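Local coordinates for protein GH62 arabinofuranosidase (Podospora anserina, PDB 4N4B) that hydrolyses terminal non-reducing alpha-L-arabinofuranosides and probably acts in the breakdown of xylan, a major plant polysaccharide, at residues Arg42-Leu54 against Glu319-Ala331. Numbering follows the deposited sequence.
With TRS (2-amino-2-hydroxymethyl-propane-1,3-diol), chain D.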
loop_
_atom_site.group_PDB
_atom_site.type_symbol
_atom_site.label_atom_id
_atom_site.label_comp_id
_atom_site.label_asym_id
_atom_site.label_seq_id
_atom_site.Cartn_x
_atom_site.Cartn_y
_atom_site.Cartn_z
ATOM N N ARG A 42 -9.157 19.742 -11.215
ATOM C CA ARG A 42 -7.900 19.634 -10.557
ATOM C C ARG A 42 -6.726 19.134 -11.396
ATOM O O ARG A 42 -5.570 19.228 -11.005
ATOM C CB ARG A 42 -7.988 18.651 -9.319
ATOM C CG ARG A 42 -8.622 19.400 -8.105
ATOM C CD ARG A 42 -8.738 18.436 -6.938
ATOM N NE ARG A 42 -9.266 19.097 -5.693
ATOM C CZ ARG A 42 -8.522 19.387 -4.658
ATOM N NH1 ARG A 42 -7.266 18.993 -4.676
ATOM N NH2 ARG A 42 -9.018 19.884 -3.554
ATOM N N GLY A 43 -7.108 18.538 -12.518
ATOM C CA GLY A 43 -6.063 18.088 -13.465
ATOM C C GLY A 43 -5.351 16.790 -13.097
ATOM O O GLY A 43 -4.220 16.510 -13.564
ATOM N N ILE A 44 -5.961 15.981 -12.208
ATOM C CA ILE A 44 -5.292 14.760 -11.749
ATOM C C ILE A 44 -5.241 13.788 -12.936
ATOM O O ILE A 44 -6.198 13.580 -13.637
ATOM C CB ILE A 44 -6.051 14.224 -10.527
ATOM C CG1 ILE A 44 -5.860 15.171 -9.322
ATOM C CG2 ILE A 44 -5.597 12.827 -10.213
ATOM C CD1 ILE A 44 -6.872 15.079 -8.245
ATOM N N ALA A 45 -4.093 13.127 -13.074
ATOM C CA ALA A 45 -3.844 12.134 -14.149
ATOM C C ALA A 45 -4.157 10.719 -13.701
ATOM O O ALA A 45 -4.610 9.884 -14.473
ATOM C CB ALA A 45 -2.438 12.266 -14.639
ATOM N N GLY A 46 -3.738 10.403 -12.449
ATOM C CA GLY A 46 -3.844 9.071 -11.925
ATOM C C GLY A 46 -4.405 9.041 -10.500
ATOM O O GLY A 46 -4.129 9.913 -9.717
ATOM N N ILE A 47 -5.146 7.965 -10.224
ATOM C CA ILE A 47 -5.530 7.624 -8.824
ATOM C C ILE A 47 -4.827 6.366 -8.518
ATOM O O ILE A 47 -4.806 5.395 -9.283
ATOM C CB ILE A 47 -7.047 7.497 -8.678
ATOM C CG1 ILE A 47 -7.771 8.806 -9.154
ATOM C CG2 ILE A 47 -7.452 7.182 -7.256
ATOM C CD1 ILE A 47 -7.499 10.003 -8.351
ATOM N N LYS A 48 -4.121 6.347 -7.368
ATOM C CA LYS A 48 -2.987 5.434 -7.197
ATOM C C LYS A 48 -2.906 4.940 -5.770
ATOM O O LYS A 48 -3.374 5.550 -4.819
ATOM C CB LYS A 48 -1.654 6.130 -7.506
ATOM C CG LYS A 48 -1.498 6.569 -8.946
ATOM C CD LYS A 48 -0.139 7.100 -9.169
ATOM C CE LYS A 48 0.883 6.030 -9.269
ATOM N NZ LYS A 48 2.241 6.593 -9.338
ATOM N N ASP A 49 -2.170 3.879 -5.583
ATOM C CA ASP A 49 -1.571 3.445 -4.312
ATOM C C ASP A 49 -2.606 3.311 -3.150
ATOM O O ASP A 49 -2.387 3.856 -2.050
ATOM C CB ASP A 49 -0.516 4.468 -3.848
ATOM C CG ASP A 49 0.439 4.970 -4.932
ATOM O OD1 ASP A 49 0.801 4.129 -5.761
ATOM O OD2 ASP A 49 0.786 6.181 -4.877
ATOM N N PRO A 50 -3.690 2.606 -3.403
ATOM C CA PRO A 50 -4.778 2.620 -2.360
ATOM C C PRO A 50 -4.458 1.894 -1.088
ATOM O O PRO A 50 -3.703 0.911 -1.053
ATOM C CB PRO A 50 -5.907 1.955 -3.068
ATOM C CG PRO A 50 -5.249 1.020 -4.058
ATOM C CD PRO A 50 -4.120 1.854 -4.590
ATOM N N THR A 51 -5.063 2.412 -0.031
ATOM C CA THR A 51 -5.261 1.644 1.257
ATOM C C THR A 51 -6.734 1.501 1.390
ATOM O O THR A 51 -7.523 2.396 1.129
ATOM C CB THR A 51 -4.606 2.428 2.398
ATOM O OG1 THR A 51 -4.757 1.668 3.634
ATOM C CG2 THR A 51 -5.150 3.759 2.670
ATOM N N ILE A 52 -7.158 0.298 1.844
ATOM C CA ILE A 52 -8.611 -0.011 1.890
ATOM C C ILE A 52 -8.929 -0.915 3.062
ATOM O O ILE A 52 -8.325 -1.960 3.273
ATOM C CB ILE A 52 -9.034 -0.649 0.540
ATOM C CG1 ILE A 52 -10.501 -1.003 0.595
ATOM C CG2 ILE A 52 -8.158 -1.811 0.148
ATOM C CD1 ILE A 52 -11.099 -1.305 -0.755
ATOM N N ILE A 53 -10.012 -0.542 3.707
ATOM C CA ILE A 53 -10.626 -1.316 4.818
ATOM C C ILE A 53 -12.099 -1.359 4.570
ATOM O O ILE A 53 -12.682 -0.641 3.841
ATOM C CB ILE A 53 -10.236 -0.792 6.218
ATOM C CG1 ILE A 53 -10.837 0.540 6.427
ATOM C CG2 ILE A 53 -8.760 -0.806 6.451
ATOM C CD1 ILE A 53 -10.683 1.078 7.846
ATOM N N LEU A 54 -12.689 -2.387 5.217
ATOM C CA LEU A 54 -14.111 -2.731 5.103
ATOM C C LEU A 54 -14.670 -2.819 6.512
ATOM O O LEU A 54 -14.174 -3.540 7.326
ATOM C CB LEU A 54 -14.298 -4.030 4.338
ATOM C CG LEU A 54 -15.722 -4.543 4.147
ATOM C CD1 LEU A 54 -16.572 -3.557 3.464
ATOM C CD2 LEU A 54 -15.712 -5.852 3.376
ATOM N N GLU A 319 5.621 10.723 -19.407
ATOM C CA GLU A 319 6.122 11.040 -18.041
ATOM C C GLU A 319 5.372 10.171 -16.989
ATOM O O GLU A 319 4.147 10.092 -17.029
ATOM C CB GLU A 319 5.882 12.476 -17.723
ATOM C CG GLU A 319 6.725 13.511 -18.517
ATOM C CD GLU A 319 8.109 13.587 -18.076
ATOM O OE1 GLU A 319 8.188 14.079 -16.888
ATOM O OE2 GLU A 319 9.033 13.062 -18.675
ATOM N N TYR A 320 6.149 9.574 -16.126
ATOM C CA TYR A 320 5.561 8.704 -15.124
ATOM C C TYR A 320 4.431 9.366 -14.330
ATOM O O TYR A 320 3.411 8.793 -14.119
ATOM C CB TYR A 320 6.657 8.195 -14.149
ATOM C CG TYR A 320 6.073 7.306 -13.052
ATOM C CD1 TYR A 320 5.829 5.988 -13.295
ATOM C CD2 TYR A 320 5.740 7.815 -11.813
ATOM C CE1 TYR A 320 5.258 5.159 -12.319
ATOM C CE2 TYR A 320 5.193 6.979 -10.848
ATOM C CZ TYR A 320 4.946 5.685 -11.128
ATOM O OH TYR A 320 4.370 4.956 -10.137
ATOM N N ASN A 321 4.645 10.577 -13.903
ATOM C CA ASN A 321 3.631 11.209 -13.042
ATOM C C ASN A 321 2.306 11.525 -13.725
ATOM O O ASN A 321 1.327 11.857 -13.002
ATOM C CB ASN A 321 4.211 12.420 -12.337
ATOM C CG ASN A 321 5.249 12.028 -11.256
ATOM O OD1 ASN A 321 5.244 10.906 -10.768
ATOM N ND2 ASN A 321 6.145 12.854 -11.008
ATOM N N ALA A 322 2.281 11.508 -15.059
ATOM C CA ALA A 322 1.040 11.767 -15.786
ATOM C C ALA A 322 0.439 10.517 -16.403
ATOM O O ALA A 322 -0.543 10.577 -17.161
ATOM C CB ALA A 322 1.276 12.832 -16.895
ATOM N N LEU A 323 0.929 9.319 -16.063
ATOM C CA LEU A 323 0.363 8.062 -16.549
ATOM C C LEU A 323 -1.023 7.818 -16.019
ATOM O O LEU A 323 -1.399 8.270 -14.902
ATOM C CB LEU A 323 1.252 6.884 -16.154
ATOM C CG LEU A 323 2.619 6.809 -16.841
ATOM C CD1 LEU A 323 3.442 5.681 -16.160
ATOM C CD2 LEU A 323 2.521 6.571 -18.298
ATOM N N PRO A 324 -1.865 7.194 -16.817
ATOM C CA PRO A 324 -3.297 7.094 -16.535
ATOM C C PRO A 324 -3.662 5.895 -15.633
ATOM O O PRO A 324 -4.397 4.982 -15.991
ATOM C CB PRO A 324 -3.895 6.941 -17.969
ATOM C CG PRO A 324 -2.885 6.199 -18.652
ATOM C CD PRO A 324 -1.549 6.713 -18.185
ATOM N N TRP A 325 -3.141 5.940 -14.436
ATOM C CA TRP A 325 -3.415 4.915 -13.451
ATOM C C TRP A 325 -4.878 4.955 -12.978
ATOM O O TRP A 325 -5.401 5.983 -12.741
ATOM C CB TRP A 325 -2.475 5.044 -12.224
ATOM C CG TRP A 325 -1.054 4.823 -12.464
ATOM C CD1 TRP A 325 -0.132 5.773 -12.632
ATOM C CD2 TRP A 325 -0.389 3.577 -12.666
ATOM N NE1 TRP A 325 1.084 5.235 -12.862
ATOM C CE2 TRP A 325 0.957 3.877 -12.923
ATOM C CE3 TRP A 325 -0.789 2.238 -12.622
ATOM C CZ2 TRP A 325 1.902 2.907 -13.112
ATOM C CZ3 TRP A 325 0.144 1.263 -12.831
ATOM C CH2 TRP A 325 1.491 1.601 -13.061
ATOM N N ARG A 326 -5.466 3.761 -12.909
ATOM C CA ARG A 326 -6.818 3.515 -12.463
ATOM C C ARG A 326 -6.808 2.343 -11.485
ATOM O O ARG A 326 -5.980 1.531 -11.545
ATOM C CB ARG A 326 -7.751 3.164 -13.660
ATOM C CG ARG A 326 -7.708 4.084 -14.890
ATOM C CD ARG A 326 -8.260 5.468 -14.557
ATOM N NE ARG A 326 -8.180 6.387 -15.690
ATOM C CZ ARG A 326 -7.293 7.350 -15.816
ATOM N NH1 ARG A 326 -6.398 7.579 -14.908
ATOM N NH2 ARG A 326 -7.345 8.147 -16.856
ATOM N N LEU A 327 -7.820 2.313 -10.642
ATOM C CA LEU A 327 -7.932 1.266 -9.617
ATOM C C LEU A 327 -9.001 0.249 -9.960
ATOM O O LEU A 327 -10.040 0.576 -10.383
ATOM C CB LEU A 327 -8.229 1.846 -8.204
ATOM C CG LEU A 327 -7.361 3.007 -7.699
ATOM C CD1 LEU A 327 -7.794 3.411 -6.279
ATOM C CD2 LEU A 327 -5.881 2.601 -7.749
ATOM N N GLY A 328 -8.653 -1.001 -9.721
ATOM C CA GLY A 328 -9.547 -2.125 -9.776
ATOM C C GLY A 328 -9.297 -3.055 -8.611
ATOM O O GLY A 328 -8.554 -2.750 -7.689
ATOM N N PHE A 329 -9.909 -4.227 -8.720
ATOM C CA PHE A 329 -9.709 -5.270 -7.696
ATOM C C PHE A 329 -9.358 -6.560 -8.343
ATOM O O PHE A 329 -9.962 -6.935 -9.377
ATOM C CB PHE A 329 -11.004 -5.536 -6.848
ATOM C CG PHE A 329 -11.554 -4.346 -6.089
ATOM C CD1 PHE A 329 -11.067 -4.099 -4.853
ATOM C CD2 PHE A 329 -12.467 -3.485 -6.603
ATOM C CE1 PHE A 329 -11.593 -3.071 -4.057
ATOM C CE2 PHE A 329 -12.960 -2.427 -5.824
ATOM C CZ PHE A 329 -12.458 -2.269 -4.566
ATOM N N ILE A 330 -8.490 -7.318 -7.702
ATOM C CA ILE A 330 -8.303 -8.759 -7.968
ATOM C C ILE A 330 -8.816 -9.574 -6.812
ATOM O O ILE A 330 -8.588 -9.195 -5.632
ATOM C CB ILE A 330 -6.873 -9.155 -8.368
ATOM C CG1 ILE A 330 -5.822 -8.589 -7.434
ATOM C CG2 ILE A 330 -6.651 -8.728 -9.841
ATOM C CD1 ILE A 330 -4.409 -8.979 -7.779
ATOM N N ALA A 331 -9.528 -10.629 -7.120
ATOM C CA ALA A 331 -10.054 -11.592 -6.139
ATOM C C ALA A 331 -9.359 -12.894 -6.288
ATOM O O ALA A 331 -9.125 -13.431 -7.349
ATOM C CB ALA A 331 -11.580 -11.731 -6.273
HETATM C C TRS D . 4.726 5.787 -5.615
HETATM C C1 TRS D . 3.952 7.083 -5.793
HETATM C C2 TRS D . 3.939 4.609 -4.968
HETATM C C3 TRS D . 6.051 6.035 -4.834
HETATM N N TRS D . 5.162 5.182 -6.950
HETATM O O1 TRS D . 2.696 6.860 -6.612
HETATM O O2 TRS D . 4.633 3.340 -5.043
HETATM O O3 TRS D . 5.624 6.461 -3.548
HETATM O O HOH W 1 -5.395 10.331 -17.096
HETATM O O HOH W 2 2.055 7.988 -11.837
#
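Lys48 sets CE over one face of the Trp325 indole, 3.8 Å from the centroid of the five-membered ring in a CH-pi contact, while CG packs against Trp325 CB. The long chain suits this place because its bend at chi3 (76°) carries NZ past the ring to Tyr320 OH, 2.8 Å away. There NZ also donates to O1 of a Tris molecule, probably from the crystallisation liquor, and to a water that bonds Tyr320 O. Shortened to an alanine, this residue would lose the CH-pi contact and is likely to leave Tyr320 OH without its ammonium donor. Leu327, whose forked end can meet two residues at once, packs CD2 3.7 Å from Pro50 CD and CD1 against Ile47 CG2. Compact Ala45 fits its CB 3.6 Å from Ala322 O, while Arg326 NH1 donates 2.9 Å to Ala45 O, almost in the guanidinium plane. Ile47 N and Arg326 NH1 grip Trp325 O from opposite faces. These contacts join strand 46-54, first of its blade, to strand 326-331 of the adjoining blade of the five-bladed propeller. Asp49, bonded to Ser64, accepts from Tris O1; with Lys48 donating to that hydroxyl, the pocket near the calcium is probably suited to a sugar's hydroxyls.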